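Local coordinates for putative extracellular solute-binding protein (Bordetella bronchiseptica, PDB 4P56), which probably captures mandelate or a related carboxylate in the periplasm and delivers it to a TRAP-type membrane transporter, at residues A[101-106]-A[173-178]; A[111-116]-A[273-278]; A[144-149]-A[232-237]. One frame throughout, in Å; residues are numbered along the deposited sequence.

Interaction 1: residues A[101-106]-A[173-178]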
ATOM      1  N   LEU A 101       6.578  -5.730 -10.785  1.00 11.21           N
ATOM      2  CA  LEU A 101       6.631  -4.460 -11.489  1.00 12.29           C
ATOM      3  C   LEU A 101       6.144  -3.270 -10.637  1.00 12.28           C
ATOM      4  O   LEU A 101       6.398  -2.143 -10.998  1.00 10.51           O
ATOM      5  CB  LEU A 101       5.832  -4.486 -12.817  1.00 11.22           C
ATOM      6  CG  LEU A 101       6.357  -5.477 -13.867  1.00 11.98           C
ATOM      7  CD1 LEU A 101       5.543  -5.440 -15.164  1.00 12.19           C
ATOM      8  CD2 LEU A 101       7.808  -5.158 -14.155  1.00 18.54           C
ATOM      9  N   THR A 102       5.424  -3.506  -9.552  1.00 10.82           N
ATOM     10  CA  THR A 102       4.959  -2.381  -8.727  1.00  9.56           C
ATOM     11  C   THR A 102       6.054  -1.764  -7.855  1.00  9.57           C
ATOM     12  O   THR A 102       5.856  -0.702  -7.280  1.00  9.31           O
ATOM     13  CB  THR A 102       3.786  -2.783  -7.809  1.00  9.24           C
ATOM     14  OG1 THR A 102       4.244  -3.732  -6.838  1.00  9.38           O
ATOM     15  CG2 THR A 102       2.642  -3.358  -8.635  1.00  9.31           C
ATOM     16  N   LYS A 103       7.192  -2.428  -7.751  1.00  9.94           N
ATOM     17  CA  LYS A 103       8.199  -2.045  -6.779  1.00 10.01           C
ATOM     18  C   LYS A 103       8.893  -0.692  -7.071  1.00 12.27           C
ATOM     19  O   LYS A 103       9.481  -0.115  -6.176  1.00 10.16           O
ATOM     20  CB  LYS A 103       9.212  -3.168  -6.603  1.00 10.47           C
ATOM     21  CG  LYS A 103       8.648  -4.340  -5.759  1.00 16.16           C
ATOM     22  CD  LYS A 103       9.690  -5.426  -5.482  1.00 13.21           C
ATOM     23  CE  LYS A 103       9.092  -6.535  -4.592  1.00 17.73           C
ATOM     24  NZ  LYS A 103      10.126  -7.541  -4.163  1.00 12.25           N
ATOM     25  N   PHE A 104       8.818  -0.192  -8.304  1.00 10.31           N
ATOM     26  CA  PHE A 104       9.392   1.131  -8.626  1.00 10.68           C
ATOM     27  C   PHE A 104       8.770   2.214  -7.750  1.00 10.19           C
ATOM     28  O   PHE A 104       9.404   3.236  -7.476  1.00 11.36           O
ATOM     29  CB  PHE A 104       9.142   1.488 -10.093  1.00 14.66           C
ATOM     30  CG  PHE A 104       7.712   1.821 -10.387  1.00 12.23           C
ATOM     31  CD1 PHE A 104       6.809   0.820 -10.698  1.00 10.14           C
ATOM     32  CD2 PHE A 104       7.256   3.121 -10.318  1.00 17.03           C
ATOM     33  CE1 PHE A 104       5.501   1.091 -10.951  1.00 10.45           C
ATOM     34  CE2 PHE A 104       5.905   3.420 -10.580  1.00 13.90           C
ATOM     35  CZ  PHE A 104       5.018   2.402 -10.875  1.00  9.96           C
ATOM     36  N   ALA A 105       7.524   2.010  -7.311  1.00 10.03           N
ATOM     37  CA  ALA A 105       6.747   3.079  -6.673  1.00  9.76           C
ATOM     38  C   ALA A 105       6.937   3.161  -5.165  1.00 14.05           C
ATOM     39  O   ALA A 105       6.417   4.083  -4.529  1.00 12.27           O
ATOM     40  CB  ALA A 105       5.260   2.905  -6.965  1.00  9.65           C
ATOM     41  N   VAL A 106       7.687   2.219  -4.610  1.00  9.43           N
ATOM     42  CA  VAL A 106       7.726   2.034  -3.161  1.00 10.46           C
ATOM     43  C   VAL A 106       9.153   1.903  -2.611  1.00 12.65           C
ATOM     44  O   VAL A 106       9.355   1.473  -1.470  1.00 12.46           O
ATOM     45  CB  VAL A 106       6.875   0.815  -2.713  1.00  9.06           C
ATOM     46  CG1 VAL A 106       5.447   1.050  -3.049  1.00  8.76           C
ATOM     47  CG2 VAL A 106       7.373  -0.500  -3.352  1.00  9.38           C
ATOM     48  N   GLY A 173       5.129  -7.837   3.271  1.00 12.36           N
ATOM     49  CA  GLY A 173       5.750  -8.624   2.230  1.00  9.08           C
ATOM     50  C   GLY A 173       6.413  -7.641   1.281  1.00 11.97           C
ATOM     51  O   GLY A 173       6.651  -6.489   1.655  1.00 10.23           O
ATOM     52  N   GLY A 174       6.694  -8.062   0.049  1.00 14.71           N
ATOM     53  CA  GLY A 174       7.177  -7.120  -0.958  1.00 12.27           C
ATOM     54  C   GLY A 174       8.360  -6.259  -0.498  1.00 10.67           C
ATOM     55  O   GLY A 174       9.307  -6.755   0.134  1.00 11.81           O
HETATM   56  N   MSE A 175       8.299  -4.973  -0.827  1.00 10.14           N
HETATM   57  CA  MSE A 175       9.390  -4.045  -0.569  1.00 10.05           C
HETATM   58  C   MSE A 175       9.695  -3.973   0.928  1.00 13.69           C
HETATM   59  O   MSE A 175      10.853  -3.938   1.323  1.00 11.12           O
HETATM   60  CB  MSE A 175       9.013  -2.675  -1.103  1.00 10.08           C
HETATM   61  CG  MSE A 175      10.059  -1.584  -0.916  1.00 10.18           C
HETATM   62 SE   MSE A 175      11.799  -2.011  -1.773  1.00 20.26          SE
HETATM   63  CE  MSE A 175      11.208  -2.182  -3.654  1.00 13.66           C
ATOM     64  N   ALA A 176       8.652  -3.990   1.762  1.00  9.71           N
ATOM     65  CA  ALA A 176       8.855  -3.878   3.193  1.00  9.17           C
ATOM     66  C   ALA A 176       9.762  -5.017   3.635  1.00  9.43           C
ATOM     67  O   ALA A 176      10.688  -4.831   4.419  1.00 11.51           O
ATOM     68  CB  ALA A 176       7.522  -3.923   3.935  1.00  8.95           C
ATOM     69  N   ALA A 177       9.482  -6.206   3.113  1.00  9.65           N
ATOM     70  CA  ALA A 177      10.251  -7.394   3.424  1.00 10.16           C
ATOM     71  C   ALA A 177      11.661  -7.287   2.856  1.00 10.66           C
ATOM     72  O   ALA A 177      12.638  -7.661   3.526  1.00 11.15           O
ATOM     73  CB  ALA A 177       9.533  -8.620   2.881  1.00 10.50           C
ATOM     74  N   ASP A 178      11.774  -6.773   1.628  1.00 10.70           N
ATOM     75  CA  ASP A 178      13.094  -6.630   0.974  1.00 11.60           C
ATOM     76  C   ASP A 178      13.942  -5.701   1.840  1.00 11.28           C
ATOM     77  O   ASP A 178      15.116  -5.978   2.102  1.00 11.97           O
ATOM     78  CB  ASP A 178      12.987  -6.006  -0.427  1.00 11.35           C
ATOM     79  CG  ASP A 178      12.368  -6.945  -1.468  1.00 11.72           C
ATOM     80  OD1 ASP A 178      12.428  -8.190  -1.292  1.00 15.73           O
ATOM     81  OD2 ASP A 178      11.813  -6.421  -2.468  1.00 11.70           O
TER
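The extended side chain of Lys103 lies across the selenomethyl end of Met175, its CB 3.7 Å from Met175 CE, before running on past Gly174. This is loop-to-helix packing in a TRAP-type solute-binding protein: the 3-10 turn that includes Lys103, in the loop between strand 87-91 and helix 114-129, rests on helix 174-182, which closely follows strand 168-171. Lys103 and Met175 have their CA atoms 6.6 Å apart, the nearest pair of CA atoms across 101-106 and 173-178. Met175, present as selenomethionine, has CG anti to its backbone N (chi1 -180°), and this first torsion sets CG 3.2 Å from the carbonyl O of Val106, a snug van der Waals contact. The two later bends, at chi2 and chi3, fold CE back against Lys103. Val106 slides past Met175 in the opposite direction and presses CG2 against Met175 CB at 3.5 Å. Phe310 of helix 310-320 also touches Met175, while Trp314 of that helix touches Lys103. The bare CA of Gly174 lies 4.1 Å from Lys103 CE, where the aliphatic chain passes by. Beyond that point a salt bridge forms: the side chains of Lys103 and Asp178 come from opposite directions, and Lys103 NZ donates to the syn lone pair of Asp178 OD2 at 2.6 Å.

Interaction 2: residues A[111-116]-A[273-278]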
ATOM      1  N   GLY A 111       9.164   9.363  -1.641  1.00 30.06           N
ATOM      2  CA  GLY A 111       7.850   9.985  -1.744  1.00 31.10           C
ATOM      3  C   GLY A 111       7.292  10.443  -0.421  1.00 26.27           C
ATOM      4  O   GLY A 111       7.198   9.641   0.514  1.00 17.94           O
ATOM      5  N   ASP A 112       6.882  11.712  -0.381  1.00 20.82           N
ATOM      6  CA  ASP A 112       6.491  12.389   0.860  1.00 25.36           C
ATOM      7  C   ASP A 112       5.105  12.016   1.364  1.00 15.82           C
ATOM      8  O   ASP A 112       4.855  12.012   2.579  1.00 17.25           O
ATOM      9  CB  ASP A 112       6.477  13.909   0.650  1.00 27.95           C
ATOM     10  CG  ASP A 112       7.855  14.486   0.359  1.00 27.40           C
ATOM     11  OD1 ASP A 112       8.882  13.787   0.582  1.00 23.18           O
ATOM     12  OD2 ASP A 112       7.881  15.656  -0.086  1.00 28.65           O
ATOM     13  N   THR A 113       4.187  11.776   0.440  1.00 11.17           N
ATOM     14  CA  THR A 113       2.788  11.586   0.827  1.00 13.28           C
ATOM     15  C   THR A 113       2.179  10.421   0.077  1.00 10.93           C
ATOM     16  O   THR A 113       2.685  10.016  -0.962  1.00 14.45           O
ATOM     17  CB  THR A 113       1.921  12.858   0.603  1.00 18.86           C
ATOM     18  OG1 THR A 113       1.688  13.077  -0.802  1.00 15.41           O
ATOM     19  CG2 THR A 113       2.566  14.105   1.255  1.00 20.78           C
ATOM     20  N   ALA A 114       1.092   9.867   0.624  1.00  9.86           N
ATOM     21  CA  ALA A 114       0.335   8.854  -0.081  1.00  9.51           C
ATOM     22  C   ALA A 114      -0.297   9.432  -1.348  1.00 10.42           C
ATOM     23  O   ALA A 114      -0.445   8.723  -2.339  1.00  9.08           O
ATOM     24  CB  ALA A 114      -0.749   8.294   0.805  1.00 10.91           C
ATOM     25  N   THR A 115      -0.705  10.700  -1.312  1.00 11.87           N
ATOM     26  CA  THR A 115      -1.347  11.299  -2.478  1.00  9.91           C
ATOM     27  C   THR A 115      -0.423  11.363  -3.675  1.00  9.94           C
ATOM     28  O   THR A 115      -0.763  10.884  -4.774  1.00  9.69           O
ATOM     29  CB  THR A 115      -1.936  12.686  -2.155  1.00 11.76           C
ATOM     30  OG1 THR A 115      -2.995  12.522  -1.210  1.00 13.84           O
ATOM     31  CG2 THR A 115      -2.518  13.360  -3.432  1.00 12.88           C
ATOM     32  N   SER A 116       0.746  11.963  -3.505  1.00 10.32           N
ATOM     33  CA  SER A 116       1.685  12.059  -4.620  1.00 13.05           C
ATOM     34  C   SER A 116       2.116  10.673  -5.149  1.00 14.28           C
ATOM     35  O   SER A 116       2.094  10.419  -6.372  1.00 11.97           O
ATOM     36  CB  SER A 116       2.900  12.906  -4.198  1.00 15.32           C
ATOM     37  OG  SER A 116       3.616  12.212  -3.189  1.00 19.29           O
ATOM     38  N   ALA A 273      -7.117   9.976   1.657  1.00 11.81           N
ATOM     39  CA  ALA A 273      -7.590   9.333   2.868  1.00 16.42           C
ATOM     40  C   ALA A 273      -6.416   8.894   3.734  1.00 16.57           C
ATOM     41  O   ALA A 273      -6.414   9.165   4.923  1.00 12.52           O
ATOM     42  CB  ALA A 273      -8.469   8.139   2.523  1.00 14.73           C
ATOM     43  N   TRP A 274      -5.444   8.201   3.139  1.00 12.70           N
ATOM     44  CA  TRP A 274      -4.263   7.763   3.860  1.00 15.88           C
ATOM     45  C   TRP A 274      -3.530   8.910   4.503  1.00  9.40           C
ATOM     46  O   TRP A 274      -3.107   8.792   5.649  1.00 11.25           O
ATOM     47  CB  TRP A 274      -3.264   7.095   2.926  1.00 11.79           C
ATOM     48  CG  TRP A 274      -3.578   5.708   2.503  1.00 14.28           C
ATOM     49  CD1 TRP A 274      -4.000   5.311   1.263  1.00 17.39           C
ATOM     50  CD2 TRP A 274      -3.443   4.518   3.280  1.00  8.45           C
ATOM     51  NE1 TRP A 274      -4.160   3.942   1.228  1.00 15.95           N
ATOM     52  CE2 TRP A 274      -3.816   3.429   2.451  1.00 10.48           C
ATOM     53  CE3 TRP A 274      -3.074   4.264   4.607  1.00 13.28           C
ATOM     54  CZ2 TRP A 274      -3.819   2.119   2.895  1.00 16.99           C
ATOM     55  CZ3 TRP A 274      -3.087   2.961   5.048  1.00 10.28           C
ATOM     56  CH2 TRP A 274      -3.447   1.900   4.198  1.00 16.62           C
ATOM     57  N   ASP A 275      -3.302   9.979   3.732  1.00 10.63           N
ATOM     58  CA  ASP A 275      -2.601  11.171   4.220  1.00 13.89           C
ATOM     59  C   ASP A 275      -3.329  11.862   5.368  1.00 14.98           C
ATOM     60  O   ASP A 275      -2.698  12.384   6.310  1.00 12.51           O
ATOM     61  CB  ASP A 275      -2.391  12.202   3.091  1.00 11.26           C
ATOM     62  CG  ASP A 275      -1.267  11.811   2.134  1.00 15.00           C
ATOM     63  OD1 ASP A 275      -0.326  11.131   2.598  1.00 11.09           O
ATOM     64  OD2 ASP A 275      -1.302  12.223   0.939  1.00 11.81           O
ATOM     65  N   THR A 276      -4.648  11.871   5.312  1.00 11.48           N
ATOM     66  CA  THR A 276      -5.429  12.500   6.369  1.00 12.62           C
ATOM     67  C   THR A 276      -5.282  11.685   7.650  1.00 12.56           C
ATOM     68  O   THR A 276      -5.066  12.222   8.735  1.00 13.49           O
ATOM     69  CB  THR A 276      -6.901  12.655   5.936  1.00 14.00           C
ATOM     70  OG1 THR A 276      -6.963  13.503   4.766  1.00 13.47           O
ATOM     71  CG2 THR A 276      -7.746  13.249   7.029  1.00 15.53           C
ATOM     72  N   HIS A 277      -5.343  10.373   7.523  1.00 11.66           N
ATOM     73  CA  HIS A 277      -5.169   9.543   8.709  1.00 13.85           C
ATOM     74  C   HIS A 277      -3.770   9.567   9.264  1.00 14.50           C
ATOM     75  O   HIS A 277      -3.594   9.579  10.480  1.00 13.42           O
ATOM     76  CB  HIS A 277      -5.619   8.118   8.429  1.00 11.37           C
ATOM     77  CG  HIS A 277      -7.100   7.988   8.450  1.00 12.07           C
ATOM     78  ND1 HIS A 277      -7.764   7.192   9.353  1.00 13.27           N
ATOM     79  CD2 HIS A 277      -8.054   8.589   7.700  1.00 15.33           C
ATOM     80  CE1 HIS A 277      -9.060   7.282   9.144  1.00 21.19           C
ATOM     81  NE2 HIS A 277      -9.262   8.131   8.150  1.00 17.28           N
ATOM     82  N   ASP A 278      -2.778   9.561   8.385  1.00 12.66           N
ATOM     83  CA  ASP A 278      -1.390   9.725   8.802  1.00 12.39           C
ATOM     84  C   ASP A 278      -1.214  11.019   9.630  1.00 15.52           C
ATOM     85  O   ASP A 278      -0.534  11.025  10.660  1.00 15.06           O
ATOM     86  CB  ASP A 278      -0.473   9.762   7.571  1.00 11.19           C
ATOM     87  CG  ASP A 278      -0.040   8.374   7.107  1.00 13.19           C
ATOM     88  OD1 ASP A 278      -0.515   7.341   7.651  1.00 10.47           O
ATOM     89  OD2 ASP A 278       0.794   8.344   6.176  1.00 11.77           O
TER
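Asp275, on helix 263-285, turns its carboxylate into the first turn of helix 114-129 and takes three hydrogen bonds there. Two come from backbone amides. Ala114 N reaches Asp275 OD1 at 2.7 Å on the syn side, 20° out of the carboxylate plane, and Thr115 N reaches Asp275 OD2 at 2.8 Å from above that plane. The third is a side-chain bond: Thr115 OG1, placed beside its own backbone N (chi1 -65°), donates to Asp275 OD2 at 2.8 Å on the anti side. Both Thr115 donors approach from the same face of the carboxylate, so this one residue holds OD2 with two bonds.

Capping within 111-116 completes the helix start. Thr113 is the N-cap, its OG1 accepting from Ser116 N at 3.1 Å along an almost straight bond (174°), while Thr113 CB lies 3.3 Å from Asp275 OD2.

The apolar part is Ala114 CB packed on Trp274 CB, 3.5 Å apart. From there the indole leads away to the bound mandelate and to the rings of Tyr144 and His39.

A carboxylate from one helix thus occupies the amino end of another, using amides that the first turn leaves without helical acceptors. The helix dipole would probably favour the ionised form of Asp275, whose bonds tie helix 114-129 to helix 263-285 beside Trp274, which itself lines the mandelate pocket.

Interaction 3: residues A[144-149]-A[232-237]. With RMN ((R)-mandelic acid), chain D.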
ATOM      1  N   TYR A 144      -3.277   2.461  -5.665  1.00  8.34           N
ATOM      2  CA  TYR A 144      -2.916   3.536  -4.763  1.00  7.96           C
ATOM      3  C   TYR A 144      -1.769   3.024  -3.874  1.00  6.68           C
ATOM      4  O   TYR A 144      -1.442   1.848  -3.875  1.00  6.31           O
ATOM      5  CB  TYR A 144      -4.126   4.004  -3.905  1.00  8.32           C
ATOM      6  CG  TYR A 144      -4.758   2.917  -3.037  1.00  7.08           C
ATOM      7  CD1 TYR A 144      -4.180   2.523  -1.851  1.00  6.84           C
ATOM      8  CD2 TYR A 144      -5.920   2.293  -3.419  1.00 11.28           C
ATOM      9  CE1 TYR A 144      -4.742   1.534  -1.068  1.00  9.38           C
ATOM     10  CE2 TYR A 144      -6.498   1.298  -2.645  1.00 13.05           C
ATOM     11  CZ  TYR A 144      -5.896   0.920  -1.475  1.00  9.78           C
ATOM     12  OH  TYR A 144      -6.460  -0.070  -0.696  1.00 11.93           O
ATOM     13  N   ALA A 145      -1.191   3.926  -3.099  1.00 10.59           N
ATOM     14  CA  ALA A 145      -0.101   3.570  -2.186  1.00 11.52           C
ATOM     15  C   ALA A 145      -0.400   4.223  -0.867  1.00 14.92           C
ATOM     16  O   ALA A 145      -1.098   5.237  -0.838  1.00 11.47           O
ATOM     17  CB  ALA A 145       1.204   4.078  -2.722  1.00 14.47           C
ATOM     18  N   HIS A 146       0.116   3.670   0.229  1.00 13.33           N
ATOM     19  CA  HIS A 146       0.004   4.372   1.491  1.00 12.93           C
ATOM     20  C   HIS A 146       1.155   5.369   1.674  1.00 13.02           C
ATOM     21  O   HIS A 146       1.959   5.584   0.759  1.00 12.40           O
ATOM     22  CB  HIS A 146      -0.176   3.396   2.684  1.00 10.35           C
ATOM     23  CG  HIS A 146       1.003   2.510   3.018  1.00  8.20           C
ATOM     24  ND1 HIS A 146       2.269   2.987   3.314  1.00  9.76           N
ATOM     25  CD2 HIS A 146       1.054   1.174   3.264  1.00 10.58           C
ATOM     26  CE1 HIS A 146       3.051   1.981   3.657  1.00 10.57           C
ATOM     27  NE2 HIS A 146       2.338   0.862   3.635  1.00  9.02           N
ATOM     28  N   GLY A 147       1.226   5.980   2.842  1.00 15.31           N
ATOM     29  CA  GLY A 147       2.217   7.007   3.075  1.00 10.87           C
ATOM     30  C   GLY A 147       3.575   6.440   3.402  1.00 13.01           C
ATOM     31  O   GLY A 147       3.802   5.241   3.271  1.00 14.47           O
ATOM     32  N   PRO A 148       4.499   7.314   3.808  1.00 11.56           N
ATOM     33  CA  PRO A 148       5.860   6.935   4.163  1.00 11.75           C
ATOM     34  C   PRO A 148       5.857   5.858   5.238  1.00  8.63           C
ATOM     35  O   PRO A 148       5.188   6.022   6.266  1.00 11.76           O
ATOM     36  CB  PRO A 148       6.449   8.219   4.758  1.00 15.66           C
ATOM     37  CG  PRO A 148       5.592   9.315   4.298  1.00 19.03           C
ATOM     38  CD  PRO A 148       4.265   8.767   3.918  1.00 10.56           C
ATOM     39  N   GLY A 149       6.601   4.789   4.998  1.00  8.15           N
ATOM     40  CA  GLY A 149       6.723   3.702   5.962  1.00  7.95           C
ATOM     41  C   GLY A 149       7.636   4.113   7.106  1.00 10.43           C
ATOM     42  O   GLY A 149       8.629   4.840   6.929  1.00  9.92           O
ATOM     43  N   GLY A 232      10.086   8.264   3.408  1.00 12.62           N
ATOM     44  CA  GLY A 232       9.671   6.932   3.796  1.00 11.34           C
ATOM     45  C   GLY A 232      10.767   5.879   3.735  1.00 11.72           C
ATOM     46  O   GLY A 232      11.644   5.903   2.883  1.00 14.76           O
ATOM     47  N   LEU A 233      10.693   4.921   4.646  1.00 10.57           N
ATOM     48  CA  LEU A 233      11.607   3.800   4.625  1.00  9.13           C
ATOM     49  C   LEU A 233      11.262   2.859   3.484  1.00  9.69           C
ATOM     50  O   LEU A 233      12.140   2.175   2.934  1.00 11.01           O
ATOM     51  CB  LEU A 233      11.563   3.060   5.960  1.00 14.31           C
ATOM     52  CG  LEU A 233      12.455   1.821   6.089  1.00 14.02           C
ATOM     53  CD1 LEU A 233      13.931   2.174   5.856  1.00 14.80           C
ATOM     54  CD2 LEU A 233      12.285   1.146   7.427  1.00 15.00           C
ATOM     55  N   TYR A 234       9.983   2.832   3.132  1.00 14.03           N
ATOM     56  CA  TYR A 234       9.450   1.958   2.077  1.00 11.72           C
ATOM     57  C   TYR A 234       7.973   2.381   1.980  1.00 10.65           C
ATOM     58  O   TYR A 234       7.486   3.233   2.755  1.00 14.06           O
ATOM     59  CB  TYR A 234       9.526   0.463   2.489  1.00 15.44           C
ATOM     60  CG  TYR A 234       8.460   0.211   3.501  1.00  8.49           C
ATOM     61  CD1 TYR A 234       8.648   0.590   4.806  1.00  7.15           C
ATOM     62  CD2 TYR A 234       7.210  -0.295   3.131  1.00  6.56           C
ATOM     63  CE1 TYR A 234       7.644   0.485   5.733  1.00 11.08           C
ATOM     64  CE2 TYR A 234       6.208  -0.434   4.057  1.00  6.82           C
ATOM     65  CZ  TYR A 234       6.427  -0.028   5.362  1.00  9.29           C
ATOM     66  OH  TYR A 234       5.447  -0.117   6.331  1.00 11.96           O
ATOM     67  N   SER A 235       7.257   1.835   1.019  1.00 12.80           N
ATOM     68  CA  SER A 235       5.815   1.990   1.011  1.00 10.91           C
ATOM     69  C   SER A 235       5.221   0.708   0.413  1.00 12.35           C
ATOM     70  O   SER A 235       5.944  -0.259   0.185  1.00  9.08           O
ATOM     71  CB  SER A 235       5.420   3.249   0.227  1.00 15.26           C
ATOM     72  OG  SER A 235       4.020   3.416   0.262  1.00 16.93           O
ATOM     73  N   ASP A 236       3.921   0.704   0.164  1.00  7.55           N
ATOM     74  CA  ASP A 236       3.219  -0.476  -0.365  1.00  7.17           C
ATOM     75  C   ASP A 236       2.120   0.057  -1.265  1.00 15.23           C
ATOM     76  O   ASP A 236       1.632   1.186  -1.059  1.00 10.44           O
ATOM     77  CB  ASP A 236       2.610  -1.315   0.761  1.00 12.37           C
ATOM     78  CG  ASP A 236       1.860  -2.546   0.246  1.00 16.19           C
ATOM     79  OD1 ASP A 236       2.234  -3.126  -0.819  1.00 13.39           O
ATOM     80  OD2 ASP A 236       0.864  -2.927   0.913  1.00 18.47           O
ATOM     81  N   THR A 237       1.768  -0.723  -2.288  1.00  9.62           N
ATOM     82  CA  THR A 237       0.715  -0.321  -3.215  1.00  8.92           C
ATOM     83  C   THR A 237      -0.401  -1.331  -3.086  1.00  8.33           C
ATOM     84  O   THR A 237      -0.140  -2.489  -2.820  1.00  8.67           O
ATOM     85  CB  THR A 237       1.212  -0.232  -4.678  1.00  9.42           C
ATOM     86  OG1 THR A 237       1.942  -1.410  -5.036  1.00 11.69           O
ATOM     87  CG2 THR A 237       2.158   0.991  -4.862  1.00 11.17           C
TER
HETATM   88  C1  RMN D 401      -0.857  -2.427   4.843  1.00 12.00           C
HETATM   89  C2  RMN D 401      -2.179  -2.812   4.681  1.00 11.00           C
HETATM   90  C3  RMN D 401      -3.199  -2.113   5.302  1.00 11.09           C
HETATM   91  C4  RMN D 401      -2.907  -1.042   6.129  1.00 16.28           C
HETATM   92  C5  RMN D 401      -1.581  -0.657   6.306  1.00 17.20           C
HETATM   93  C6  RMN D 401      -0.570  -1.350   5.660  1.00 18.17           C
HETATM   94  C7  RMN D 401       0.250  -3.201   4.180  1.00 16.67           C
HETATM   95  C10 RMN D 401       0.955  -4.016   5.222  1.00  7.00           C
HETATM   96  O8  RMN D 401       1.214  -2.391   3.625  1.00 25.74           O
HETATM   97  O11 RMN D 401       1.950  -3.557   5.882  1.00 12.19           O
HETATM   98  O12 RMN D 401       0.514  -5.172   5.497  1.00 11.61           O
HETATM   99  O   HOH W   1       3.171  -1.105   5.482  1.00  7.49           O
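His146 holds CG between its backbone N and carbonyl carbon (chi1 67°), while Asp236 points CG anti to its N (chi1 179°); together they bring an imidazole and a carboxylate to the mandelate hydroxyl. That hydroxyl, RMN O8, donates to Asp236 OD2 at 2.8 Å and lies in the plane of the His146 ring at its edge, 3.4 Å from NE2. Ser91 OG also bonds Asp236 OD2. The imidazole is fixed in rotation by ND1, which donates to the carbonyl O of Gly147 at 2.7 Å, with that oxygen almost exactly in the ring plane. NE2 is therefore left facing a water, which also bonds Tyr234 OH and both RMN O8 and RMN O11.

The backbones run antiparallel where strands 139-145 and 237-242 meet. Ala145 and Thr237 form a non-hydrogen-bonded pair, followed by His146 N to the carbonyl O of Asp236 at 3.2 Å. Further on, Gly149 N donates to Tyr234 O, and Leu233 N answers with a nearly straight bond (172°) to Gly149 O. Ser235 OG reaches His146 O at 3.0 Å from well above the carbonyl plane. Tyr234 CE1 comes within 3.4 Å of the bare CA of Gly149.

The two antiparallel segments thus present a carboxylate acceptor and a water-bridged histidine and tyrosine. The ligand hydroxyl is held by Asp236 and by the water, which also donates to the carboxylate oxygen O11; Tyr94 and Arg170 add further bonds to the ligand, consistent with recognition of an alpha-hydroxy acid.

Overall arrangement
Interaction 3 lies between the other two, its centre 9 Å from each, whereas interactions 1 and 2 are 17 Å apart between centres and do not touch. On one side, Val106 of interaction 1 packs CG1 on Asp236 N at 3.6 Å. Val106 O probably accepts a hydrogen bond from Ser235 N, and Ala176 meets the Tyr234 ring. On the other, Trp274 of interaction 2 packs against Tyr144 and His146, with Trp274 CD2 3.5 Å from His146 CB. Interaction 3 touches mandelate through His146 and Asp236, and interaction 2 through the side chain of Trp274; that of Val106 in interaction 1 stays about 9 Å from the ligand, with Asp236, which it packs against, nearer to it.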